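Cellulose 1,4-beta-cellobiosidase (Thermobifida fusca, PDB 4JJJ) probably hydrolyses beta-1,4-glucosidic bonds of cellulose to release cellobiose, the chain here being the glycoside hydrolase family 48 domain of a longer protein. Local coordinates at residues A266-Y271 against D291-L296; I275-G280 against G397-W402; L297-S302 against Q324-V329. The protein carries 1 engineered substitution. One frame throughout, in Å; residues are numbered along the deposited sequence.

From the N terminus, the first segment to take part is 266-271, at the start of the long loop between helix 250-263 and strand 302-306. Contact 1 folds that loop back on itself, pairing 266-271 with 291-296. The excursion between them carries 275-280, which contact 2 joins to strand 398-401; contacts 1 and 2 therefore cross along the chain. Contact 3 begins directly after contact 1 has closed and ties 297-302 to 324-329, which runs into helix 329-337, within the long span that contact 2 closes. Ile275 and Met398 touch contact 1, and Ala266 O meets Ser298 OG of contact 3. Contacts 1 and 3 both reach the bound glucan.

Contact 1: A266-Y271 against D291-L296; sequences AMFDKY and DSAHYL. With BGC (beta-D-glucopyranose), chain D; BGC (beta-D-glucopyranose), chain B.
Met267 O takes two backbone donors from the opposing segment: His294 N comes almost head-on to the carbonyl at 2.8 Å, though its N-H is bent (137°), and Tyr295 N uses an in-plane lone pair at 3.1 Å. His294 CG sits between its backbone N and carbonyl carbon (chi1 52°), which turns the imidazole under the same oxygen; ND1 accepts from Leu296 N in the ring plane, and NE2 is hydrogen-bonded to Ser319 O. Asp269 N adds a straight bond to Ser292 O (3.0 Å, 168°), and Phe268 and Ala293 form a single beta bridge. Here the packing is close: Ala293 CB lies over one face of the Phe268 ring, 3.6 Å from CE2, and Ser292 OG sits in plane at the ring edge. The Tyr295 side is looser. Its partly exposed ring meets Met267 SD obliquely in a Met-aromatic contact, the sulfur 4.1 Å from Tyr295 CD1. Asp269 OD2 accepts from Tyr271 N in an Asx turn, and OD1 is hydrogen-bonded to Ser320 OG. Main-chain bonds thus join the segments, while Lys270 NZ, salt-bridged to Glu108, and Tyr271 OH, also bonded to Ile106 N, hold O2 of glucose D and O6 of glucose B.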
# COMPACT_ATOMS: atom_id res chain seq x y z
N ALA A 266 -3.92 0.60 12.35
CA ALA A 266 -2.69 0.03 11.83
C ALA A 266 -1.55 -0.05 12.87
O ALA A 266 -0.58 -0.74 12.61
CB ALA A 266 -2.24 0.83 10.59
N MET A 267 -1.70 0.67 13.99
CA MET A 267 -0.69 0.77 15.02
C MET A 267 -0.71 -0.35 16.03
O MET A 267 0.14 -0.38 16.95
CB MET A 267 -0.84 2.09 15.72
CG MET A 267 -0.53 3.31 14.89
SD MET A 267 -0.64 4.77 15.93
CE MET A 267 -0.58 6.08 14.75
N PHE A 268 -1.70 -1.26 15.86
CA PHE A 268 -1.97 -2.32 16.87
C PHE A 268 -1.61 -3.69 16.37
O PHE A 268 -1.83 -4.01 15.20
CB PHE A 268 -3.40 -2.25 17.37
CG PHE A 268 -3.61 -1.09 18.22
CD1 PHE A 268 -3.81 0.15 17.62
CD2 PHE A 268 -3.54 -1.15 19.60
CE1 PHE A 268 -3.95 1.29 18.39
CE2 PHE A 268 -3.70 -0.02 20.37
CZ PHE A 268 -3.90 1.22 19.78
N ASP A 269 -1.18 -4.56 17.28
CA ASP A 269 -1.02 -5.98 16.95
C ASP A 269 -2.33 -6.53 16.32
O ASP A 269 -3.42 -6.12 16.71
CB ASP A 269 -0.70 -6.75 18.25
CG ASP A 269 -0.47 -8.22 18.01
OD1 ASP A 269 0.67 -8.58 17.62
OD2 ASP A 269 -1.43 -8.99 18.22
N LYS A 270 -2.19 -7.53 15.44
CA LYS A 270 -3.31 -8.06 14.75
C LYS A 270 -4.46 -8.40 15.71
O LYS A 270 -5.61 -8.10 15.44
CB LYS A 270 -2.90 -9.25 13.96
CG LYS A 270 -3.89 -9.83 13.00
CD LYS A 270 -3.41 -11.10 12.27
CE LYS A 270 -4.48 -11.65 11.35
NZ LYS A 270 -3.95 -12.83 10.65
N TYR A 271 -4.12 -9.17 16.76
CA TYR A 271 -5.12 -9.60 17.70
C TYR A 271 -4.97 -8.89 19.05
O TYR A 271 -5.37 -9.42 20.13
CB TYR A 271 -5.09 -11.12 17.86
CG TYR A 271 -5.58 -11.83 16.64
CD1 TYR A 271 -6.92 -11.86 16.35
CD2 TYR A 271 -4.65 -12.45 15.75
CE1 TYR A 271 -7.39 -12.48 15.15
CE2 TYR A 271 -5.10 -13.06 14.57
CZ TYR A 271 -6.47 -13.05 14.31
OH TYR A 271 -6.86 -13.72 13.13
N ASP A 291 -1.24 -1.24 25.45
CA ASP A 291 -0.03 -2.02 25.50
C ASP A 291 0.14 -2.96 24.27
O ASP A 291 1.19 -3.53 24.06
CB ASP A 291 0.16 -2.79 26.81
CG ASP A 291 -0.79 -3.87 27.01
OD1 ASP A 291 -1.54 -4.28 26.12
OD2 ASP A 291 -0.83 -4.36 28.23
N SER A 292 -0.93 -3.02 23.46
CA SER A 292 -0.96 -3.74 22.19
C SER A 292 -0.57 -2.79 21.01
O SER A 292 -0.62 -3.24 19.86
CB SER A 292 -2.33 -4.33 21.90
OG SER A 292 -3.35 -3.35 21.99
N ALA A 293 -0.20 -1.54 21.29
CA ALA A 293 0.26 -0.65 20.24
C ALA A 293 1.74 -0.72 20.01
O ALA A 293 2.51 -0.50 20.94
CB ALA A 293 -0.18 0.76 20.53
N HIS A 294 2.15 -0.97 18.75
CA HIS A 294 3.55 -0.86 18.27
C HIS A 294 3.81 0.53 17.69
O HIS A 294 4.95 0.90 17.54
CB HIS A 294 3.91 -1.97 17.31
CG HIS A 294 2.96 -2.14 16.18
ND1 HIS A 294 2.77 -1.14 15.23
CD2 HIS A 294 2.12 -3.14 15.88
CE1 HIS A 294 1.87 -1.59 14.36
NE2 HIS A 294 1.47 -2.80 14.72
N TYR A 295 2.72 1.28 17.42
CA TYR A 295 2.88 2.68 17.00
C TYR A 295 3.59 2.84 15.69
O TYR A 295 4.05 3.97 15.38
CB TYR A 295 3.56 3.50 18.11
CG TYR A 295 2.70 3.67 19.33
CD1 TYR A 295 1.56 4.46 19.33
CD2 TYR A 295 3.08 3.02 20.50
CE1 TYR A 295 0.83 4.63 20.51
CE2 TYR A 295 2.36 3.13 21.64
CZ TYR A 295 1.30 3.98 21.67
OH TYR A 295 0.49 4.19 22.83
N LEU A 296 3.58 1.83 14.85
CA LEU A 296 4.06 1.93 13.48
C LEU A 296 2.93 1.79 12.50
O LEU A 296 1.82 1.32 12.88
CB LEU A 296 5.10 0.83 13.23
CG LEU A 296 6.34 0.93 14.07
CD1 LEU A 296 7.25 -0.27 13.79
CD2 LEU A 296 7.14 2.20 13.89
C2 BGC D . -5.85 -11.37 7.55
C3 BGC D . -6.90 -12.34 8.05
C4 BGC D . -8.31 -11.87 7.77
C5 BGC D . -8.48 -11.45 6.33
C6 BGC D . -9.76 -10.80 5.99
C1 BGC D . -6.14 -11.06 6.06
O2 BGC D . -4.52 -11.85 7.72
O3 BGC D . -6.72 -12.55 9.48
O4 BGC D . -9.16 -13.04 8.03
O5 BGC D . -7.44 -10.50 5.95
O6 BGC D . -9.87 -10.54 4.60
C2 BGC B . -11.23 -13.87 8.55
C3 BGC B . -12.44 -13.69 9.46
C4 BGC B . -11.98 -13.62 10.94
C5 BGC B . -10.90 -12.54 11.08
C6 BGC B . -10.27 -12.53 12.51
C1 BGC B . -10.25 -12.72 8.79
O2 BGC B . -11.71 -13.82 7.22
O3 BGC B . -13.30 -14.83 9.26
O4 BGC B . -13.05 -13.21 11.79
O5 BGC B . -9.84 -12.83 10.16
O6 BGC B . -9.55 -13.73 12.80

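Contact 2: I275-G280 against G397-W402; sequences IGNCVG and GMYYDW
Tyr399 carries its CG beside the backbone N (chi1 -64°), which brings its phenol end to Asn277 and Val279; Asn277 has the same first torsion (chi1 -59°), and its side chain crosses the tyrosine at about a right angle. Val279 CG2 comes to 3.5 Å from Tyr399 OH, approaching the ring obliquely, while the Asn277 amide oxygen is hydrogen-bonded to Gln394. The backbone supplies the direct bond: Asn277 N donates to Gly397 O at 2.9 Å, tilted somewhat from the carbonyl plane. Water 1 links the segments a second time, accepting from Cys278 N (2.9 Å) and donating to Gly397 O (2.8 Å). Such closeness depends on two glycines, since a CB on Gly397 would clash with Gly276 CA, and Gly276 has backbone angles that would jam any side chain against the preceding carbonyl. Ile275 CG2 touches Met398 CG at 3.9 Å. Cys278, centre of an inverse gamma turn, is held by its disulfide to Cys284. The contact docks this disulfide-bearing loop on strand 398-401, whose Tyr399 pairs with Thr378. One carbonyl receives both an amide and a water, so the direct bond comes from the backbone, with Ile275-Met398 and Val279-Tyr399 packing beside it.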
# COMPACT_ATOMS: atom_id res chain seq x y z
N ILE A 275 2.45 -5.97 23.03
CA ILE A 275 3.69 -5.93 22.27
C ILE A 275 4.90 -6.33 23.04
O ILE A 275 5.12 -5.86 24.19
CB ILE A 275 3.97 -4.54 21.68
CG1 ILE A 275 2.79 -4.03 20.86
CG2 ILE A 275 5.32 -4.56 20.96
CD1 ILE A 275 2.51 -4.81 19.61
N GLY A 276 5.68 -7.22 22.48
CA GLY A 276 7.03 -7.45 22.95
C GLY A 276 7.22 -8.87 23.43
O GLY A 276 6.49 -9.32 24.27
N ASN A 277 8.24 -9.50 22.88
CA ASN A 277 8.59 -10.91 23.16
C ASN A 277 7.32 -11.77 23.15
O ASN A 277 7.04 -12.60 24.01
CB ASN A 277 9.34 -10.95 24.47
CG ASN A 277 10.62 -10.08 24.40
OD1 ASN A 277 11.41 -10.25 23.53
ND2 ASN A 277 10.73 -9.07 25.25
N CYS A 278 6.51 -11.56 22.10
CA CYS A 278 5.18 -12.13 22.04
C CYS A 278 5.35 -13.42 21.30
O CYS A 278 5.09 -13.52 20.06
CB CYS A 278 4.24 -11.18 21.29
SG CYS A 278 2.50 -11.67 21.28
N VAL A 279 5.70 -14.48 22.07
CA VAL A 279 6.10 -15.75 21.48
C VAL A 279 5.17 -16.79 22.14
O VAL A 279 5.13 -16.88 23.36
CB VAL A 279 7.56 -16.09 21.77
CG1 VAL A 279 7.92 -17.45 21.26
CG2 VAL A 279 8.45 -15.08 21.11
N GLY A 280 4.46 -17.54 21.32
CA GLY A 280 3.49 -18.54 21.79
C GLY A 280 2.11 -17.92 21.81
O GLY A 280 1.79 -17.08 22.65
N GLY A 397 10.92 -4.95 21.42
CA GLY A 397 10.44 -6.33 21.66
C GLY A 397 9.88 -7.06 20.44
O GLY A 397 9.47 -8.23 20.57
N MET A 398 9.74 -6.37 19.34
CA MET A 398 9.41 -6.98 18.05
C MET A 398 10.65 -7.49 17.35
O MET A 398 11.79 -7.10 17.71
CB MET A 398 8.61 -5.94 17.20
CG MET A 398 7.33 -5.59 17.79
SD MET A 398 6.23 -4.81 16.54
CE MET A 398 7.23 -3.34 16.26
N TYR A 399 10.44 -8.39 16.38
CA TYR A 399 11.51 -9.08 15.78
C TYR A 399 11.84 -8.60 14.41
O TYR A 399 10.92 -8.53 13.58
CB TYR A 399 11.19 -10.58 15.72
CG TYR A 399 11.06 -11.15 17.15
CD1 TYR A 399 12.17 -11.42 17.87
CD2 TYR A 399 9.82 -11.30 17.72
CE1 TYR A 399 12.06 -11.86 19.19
CE2 TYR A 399 9.70 -11.75 19.02
CZ TYR A 399 10.84 -12.03 19.72
OH TYR A 399 10.78 -12.45 21.06
N TYR A 400 13.11 -8.39 14.10
CA TYR A 400 13.54 -7.96 12.76
C TYR A 400 13.10 -8.93 11.69
O TYR A 400 13.31 -10.13 11.79
CB TYR A 400 15.07 -7.78 12.71
CG TYR A 400 15.56 -7.55 11.30
CD1 TYR A 400 15.22 -6.38 10.64
CD2 TYR A 400 16.33 -8.44 10.63
CE1 TYR A 400 15.57 -6.14 9.34
CE2 TYR A 400 16.78 -8.22 9.37
CZ TYR A 400 16.38 -7.06 8.64
OH TYR A 400 16.78 -6.80 7.33
N ASP A 401 12.47 -8.44 10.63
CA ASP A 401 12.01 -9.22 9.51
C ASP A 401 12.51 -8.54 8.22
O ASP A 401 12.15 -7.43 7.89
CB ASP A 401 10.49 -9.40 9.42
CG ASP A 401 10.07 -10.54 8.51
OD1 ASP A 401 10.83 -10.86 7.57
OD2 ASP A 401 8.97 -11.11 8.80
N TRP A 402 13.46 -9.22 7.58
CA TRP A 402 14.06 -8.70 6.35
C TRP A 402 13.08 -8.65 5.13
O TRP A 402 13.33 -8.00 4.16
CB TRP A 402 15.23 -9.51 5.90
CG TRP A 402 15.02 -10.93 5.48
CD1 TRP A 402 14.84 -12.01 6.26
CD2 TRP A 402 14.88 -11.38 4.11
NE1 TRP A 402 14.66 -13.13 5.48
CE2 TRP A 402 14.74 -12.77 4.15
CE3 TRP A 402 14.97 -10.75 2.88
CZ2 TRP A 402 14.51 -13.54 3.00
CZ3 TRP A 402 14.82 -11.48 1.75
CH2 TRP A 402 14.57 -12.88 1.82
O HOH W 1 7.21 -9.77 19.90

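Contact 3: L297-S302 against Q324-V329; sequences LSWYYS and QGYQNV. With BGC (beta-D-glucopyranose), chain C; BGC (beta-D-glucopyranose), chain E; BGC (beta-D-glucopyranose), chain D.
Water 2 draws together both segments and the bound glucan: it accepts from Tyr326 OH (2.7 Å) and donates to Trp299 O (2.7 Å) and to the ring oxygen O5 of glucose C. The tyrosine that feeds it lies against Trp299 in an offset stack, centroids 4.6 Å apart and planes 14° from parallel, with the phenol oxygen over the centre of the indole. Trp299 reaches this place by swinging CG opposite its own backbone N (chi1 -164°). At the indole edge, Trp299 NE1 gives an almost linear bond (171°) to O3 of glucose C, which lies in the ring plane. With an alanine in place of Trp299, O3 of glucose C would probably be left without the NE1 bond and the Tyr326 ring freer to turn, its stacking partner gone. In this (alpha/alpha)6 fold the two loops line the glucan-binding pocket, and Tyr326 also touches Asn224, an engineered residue at the predicted nucleophile position on helix 223-242. Leu297 packs on that helix too, against Ala227, while its CD1 lies 3.7 Å from Tyr326 O. Asn328 N-caps helix 329-337 through OD1, hydrogen-bonded to Ala331 N. Farther along the glucan, Tyr300 offers one ring face to O4 of glucose E, and its OH accepts from O2 of glucose D at 2.8 Å.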
# COMPACT_ATOMS: atom_id res chain seq x y z
N LEU A 297 3.12 2.21 11.24
CA LEU A 297 2.13 1.97 10.16
C LEU A 297 2.33 0.54 9.65
O LEU A 297 3.23 0.30 8.83
CB LEU A 297 2.20 2.97 9.04
CG LEU A 297 1.68 4.34 9.46
CD1 LEU A 297 2.09 5.37 8.48
CD2 LEU A 297 0.10 4.29 9.32
N SER A 298 1.57 -0.41 10.22
CA SER A 298 1.65 -1.75 9.79
C SER A 298 1.02 -2.02 8.40
O SER A 298 0.54 -1.11 7.76
CB SER A 298 1.10 -2.68 10.81
OG SER A 298 -0.33 -2.60 10.79
N TRP A 299 1.16 -3.27 7.97
CA TRP A 299 0.77 -3.61 6.61
C TRP A 299 -0.68 -3.48 6.38
O TRP A 299 -1.13 -3.24 5.27
CB TRP A 299 1.18 -5.05 6.34
CG TRP A 299 1.20 -5.48 4.89
CD1 TRP A 299 0.26 -6.17 4.21
CD2 TRP A 299 2.30 -5.33 4.00
NE1 TRP A 299 0.70 -6.49 2.95
CE2 TRP A 299 1.97 -5.99 2.80
CE3 TRP A 299 3.55 -4.77 4.15
CZ2 TRP A 299 2.88 -6.03 1.73
CZ3 TRP A 299 4.41 -4.75 3.07
CH2 TRP A 299 4.08 -5.36 1.87
N TYR A 300 -1.52 -3.60 7.40
CA TYR A 300 -2.98 -3.49 7.21
C TYR A 300 -3.71 -3.37 8.57
O TYR A 300 -3.19 -3.60 9.62
CB TYR A 300 -3.63 -4.67 6.39
CG TYR A 300 -3.48 -6.03 7.09
CD1 TYR A 300 -4.49 -6.55 7.91
CD2 TYR A 300 -2.28 -6.80 6.92
CE1 TYR A 300 -4.34 -7.78 8.56
CE2 TYR A 300 -2.16 -8.05 7.55
CZ TYR A 300 -3.22 -8.53 8.28
OH TYR A 300 -3.09 -9.77 8.93
N TYR A 301 -4.95 -2.93 8.46
CA TYR A 301 -5.99 -3.30 9.46
C TYR A 301 -7.19 -3.79 8.64
O TYR A 301 -7.35 -3.53 7.46
CB TYR A 301 -6.28 -2.15 10.41
CG TYR A 301 -6.99 -0.91 9.87
CD1 TYR A 301 -6.28 0.21 9.49
CD2 TYR A 301 -8.39 -0.85 9.78
CE1 TYR A 301 -6.96 1.37 9.03
CE2 TYR A 301 -9.03 0.29 9.36
CZ TYR A 301 -8.33 1.39 8.99
OH TYR A 301 -8.96 2.53 8.64
N SER A 302 -8.09 -4.52 9.29
CA SER A 302 -9.21 -5.11 8.54
C SER A 302 -10.37 -5.22 9.50
O SER A 302 -10.26 -5.27 10.74
CB SER A 302 -8.75 -6.50 8.03
OG SER A 302 -9.71 -7.23 7.36
N GLN A 324 9.33 -0.67 6.45
CA GLN A 324 9.89 0.67 6.35
C GLN A 324 9.22 1.50 5.25
O GLN A 324 9.03 2.72 5.32
CB GLN A 324 11.40 0.63 6.06
CG GLN A 324 11.87 -0.06 4.78
CD GLN A 324 11.98 0.84 3.58
OE1 GLN A 324 12.04 2.07 3.72
NE2 GLN A 324 11.99 0.26 2.37
N GLY A 325 8.90 0.85 4.16
CA GLY A 325 8.34 1.53 2.97
C GLY A 325 6.99 2.12 3.18
O GLY A 325 6.57 2.99 2.32
N TYR A 326 6.28 1.71 4.22
CA TYR A 326 4.95 2.24 4.57
C TYR A 326 5.02 3.45 5.46
O TYR A 326 4.07 4.18 5.62
CB TYR A 326 4.04 1.19 5.24
CG TYR A 326 3.46 0.17 4.29
CD1 TYR A 326 4.11 -0.31 3.19
CD2 TYR A 326 2.24 -0.40 4.66
CE1 TYR A 326 3.53 -1.26 2.39
CE2 TYR A 326 1.61 -1.33 3.85
CZ TYR A 326 2.24 -1.75 2.74
OH TYR A 326 1.60 -2.66 1.92
N GLN A 327 6.15 3.63 6.18
CA GLN A 327 6.11 4.64 7.21
C GLN A 327 5.99 6.03 6.62
O GLN A 327 6.48 6.26 5.50
CB GLN A 327 7.33 4.57 8.15
CG GLN A 327 7.64 3.15 8.68
CD GLN A 327 6.39 2.50 9.31
OE1 GLN A 327 5.97 1.40 8.80
NE2 GLN A 327 5.76 3.12 10.16
N ASN A 328 5.40 6.93 7.38
CA ASN A 328 5.13 8.24 6.83
C ASN A 328 5.29 9.25 7.92
O ASN A 328 4.33 9.65 8.58
CB ASN A 328 3.74 8.31 6.19
CG ASN A 328 3.60 9.47 5.26
OD1 ASN A 328 4.10 10.55 5.53
ND2 ASN A 328 2.95 9.24 4.11
N VAL A 329 6.55 9.67 8.03
CA VAL A 329 6.87 10.56 9.13
C VAL A 329 6.26 11.95 8.87
O VAL A 329 6.09 12.74 9.84
CB VAL A 329 8.36 10.64 9.33
CG1 VAL A 329 8.85 9.27 9.82
CG2 VAL A 329 9.14 11.22 8.16
C2 BGC C . -0.74 -5.53 -0.21
C3 BGC C . -1.65 -6.70 0.16
C4 BGC C . -2.62 -6.24 1.20
C5 BGC C . -3.42 -5.03 0.82
C6 BGC C . -4.39 -4.54 1.90
C1 BGC C . -1.61 -4.33 -0.48
O1 BGC C . -0.78 -3.19 -0.74
O2 BGC C . 0.12 -5.81 -1.33
O3 BGC C . -0.79 -7.73 0.71
O4 BGC C . -3.60 -7.34 1.21
O5 BGC C . -2.48 -3.97 0.57
O6 BGC C . -3.63 -4.30 3.12
C2 BGC E . -5.51 -8.36 2.36
C3 BGC E . -5.94 -8.88 3.69
C4 BGC E . -4.92 -9.85 4.31
C5 BGC E . -3.55 -9.13 4.23
C6 BGC E . -2.50 -10.03 4.87
C1 BGC E . -4.12 -7.76 2.47
O2 BGC E . -6.44 -7.43 1.86
O3 BGC E . -7.19 -9.44 3.50
O4 BGC E . -5.19 -10.04 5.73
O5 BGC E . -3.19 -8.74 2.91
O6 BGC E . -2.20 -11.08 3.93
C2 BGC D . -5.85 -11.37 7.55
C3 BGC D . -6.90 -12.34 8.05
C4 BGC D . -8.31 -11.87 7.77
C5 BGC D . -8.48 -11.45 6.33
C6 BGC D . -9.76 -10.80 5.99
C1 BGC D . -6.14 -11.06 6.06
O2 BGC D . -4.52 -11.85 7.72
O3 BGC D . -6.72 -12.55 9.48
O4 BGC D . -9.16 -13.04 8.03
O5 BGC D . -7.44 -10.50 5.95
O6 BGC D . -9.87 -10.54 4.60
O HOH W 2 -0.96 -2.84 2.59